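Local coordinates for protein pyrrolysyl-tRNA synthetase (Desulfitobacterium hafniense, PDB 3DSQ) that probably ligates pyrrolysine to its cognate tRNA at the expense of ATP, working as a homodimeric class II aminoacyl-tRNA synthetase, at residues L74-E77 and E78-K82. Sequence-based numbering, arbitrary orientation.
Sequences LELE and EKLAK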
# COMPACT_ATOMS: atom_id res chain seq x y z
N LEU B 74 0.51 -0.12 -9.72
CA LEU B 74 1.47 0.86 -9.22
C LEU B 74 1.63 2.05 -10.17
O LEU B 74 1.82 3.18 -9.73
CB LEU B 74 2.83 0.20 -8.97
CG LEU B 74 2.84 -0.80 -7.81
CD1 LEU B 74 4.23 -1.41 -7.67
CD2 LEU B 74 2.43 -0.10 -6.51
N GLU B 75 1.55 1.78 -11.47
CA GLU B 75 1.69 2.84 -12.47
C GLU B 75 0.46 3.73 -12.36
O GLU B 75 0.56 4.96 -12.44
CB GLU B 75 1.77 2.21 -13.86
CG GLU B 75 1.97 3.21 -14.99
CD GLU B 75 1.86 2.55 -16.36
OE1 GLU B 75 0.77 2.03 -16.68
OE2 GLU B 75 2.86 2.55 -17.11
N LEU B 76 -0.69 3.10 -12.17
CA LEU B 76 -1.95 3.82 -12.03
C LEU B 76 -1.90 4.67 -10.77
O LEU B 76 -2.29 5.84 -10.78
CB LEU B 76 -3.10 2.81 -11.93
CG LEU B 76 -4.52 3.17 -12.38
CD1 LEU B 76 -5.51 2.58 -11.40
CD2 LEU B 76 -4.71 4.66 -12.49
N GLU B 77 -1.41 4.07 -9.68
CA GLU B 77 -1.31 4.77 -8.40
C GLU B 77 -0.49 6.05 -8.47
O GLU B 77 -0.90 7.09 -7.95
CB GLU B 77 -0.73 3.84 -7.33
CG GLU B 77 -1.76 2.94 -6.68
CD GLU B 77 -1.19 2.15 -5.51
OE1 GLU B 77 -0.24 2.64 -4.87
OE2 GLU B 77 -1.72 1.05 -5.22
N GLU B 78 0.67 5.99 -9.12
CA GLU B 78 1.49 7.18 -9.22
C GLU B 78 0.82 8.20 -10.13
O GLU B 78 0.84 9.40 -9.87
CB GLU B 78 2.88 6.84 -9.76
CG GLU B 78 3.85 8.03 -9.68
CD GLU B 78 5.14 7.80 -10.44
OE1 GLU B 78 5.92 6.91 -10.06
OE2 GLU B 78 5.37 8.51 -11.44
N LYS B 79 0.21 7.70 -11.20
CA LYS B 79 -0.49 8.51 -12.19
C LYS B 79 -1.63 9.33 -11.58
O LYS B 79 -1.76 10.52 -11.85
CB LYS B 79 -1.07 7.60 -13.29
CG LYS B 79 -1.93 8.30 -14.35
CD LYS B 79 -1.12 9.18 -15.29
CE LYS B 79 -2.03 9.87 -16.30
NZ LYS B 79 -1.29 10.76 -17.26
N LEU B 80 -2.44 8.68 -10.75
CA LEU B 80 -3.56 9.35 -10.11
C LEU B 80 -3.10 10.36 -9.06
O LEU B 80 -3.66 11.45 -8.96
CB LEU B 80 -4.49 8.32 -9.46
CG LEU B 80 -5.15 7.29 -10.38
CD1 LEU B 80 -6.03 6.35 -9.55
CD2 LEU B 80 -5.98 7.98 -11.44
N ALA B 81 -2.07 10.01 -8.30
CA ALA B 81 -1.55 10.90 -7.27
C ALA B 81 -1.02 12.21 -7.86
O ALA B 81 -1.37 13.29 -7.39
CB ALA B 81 -0.45 10.20 -6.47
N LYS B 82 -0.16 12.11 -8.87
CA LYS B 82 0.39 13.30 -9.50
C LYS B 82 -0.72 14.22 -10.03
O LYS B 82 -0.67 15.43 -9.84
CB LYS B 82 1.33 12.92 -10.65
CG LYS B 82 2.61 12.25 -10.16
CD LYS B 82 3.55 11.92 -11.30
CE LYS B 82 4.86 11.36 -10.76
NZ LYS B 82 5.81 11.03 -11.86
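Leu-76 and Leu-80, one turn apart on helix 72-85, meet on its buried side and give a compact example of i to i+4 packing in an amphipathic helix. CD2 of Leu-76 presses against CG of Leu-80 at 3.4 Å, tighter than ordinary van der Waals contact, and lies 3.6 Å from CD1 of Leu-80, so a single methyl of Leu-76 nests against the fork of Leu-80, its CG and both methyls. In Leu-76 chi1 sets CG beside the carbonyl carbon, and chi2 of -141°, away from a staggered value, swings CD2 forward onto Leu-80, which suggests some strain; Leu-80 carries CG beside its backbone N (chi1 -61°), leaning back. Behind the leucines the backbone follows suit, with Leu-80 N giving its hydrogen to Leu-76 O at 2.8 Å, the shortest of five successive i to i+4 bonds. Replacing Leu-80 by an alanine would probably open a gap beside Leu-76 CD2, leaving that methyl without its mate.

The polar side is looser. Lys-79 touches the preceding turn through CB, 3.2 Å from Glu-75 O, while its chain, bent at chi2, carries the ammonium away into an exposed position. Glu-78 and Lys-82 form a salt bridge, NZ meeting OE2 at 2.6 Å from above the carboxylate plane, and the other oxygen, OE1, pairs with Arg-70; these two positive partners would be expected to keep Glu-78 ionised. Glu-78 and Lys-82 pack against Glu-78 of the second subunit, so the charged side faces the dimer partner, while the leucine side rests on Leu-257 of helix 257-265, with Leu-80 also touching Val-198 and Ala-201 of helix 187-201 and Leu-175 of strand 171-180 in the central sheet.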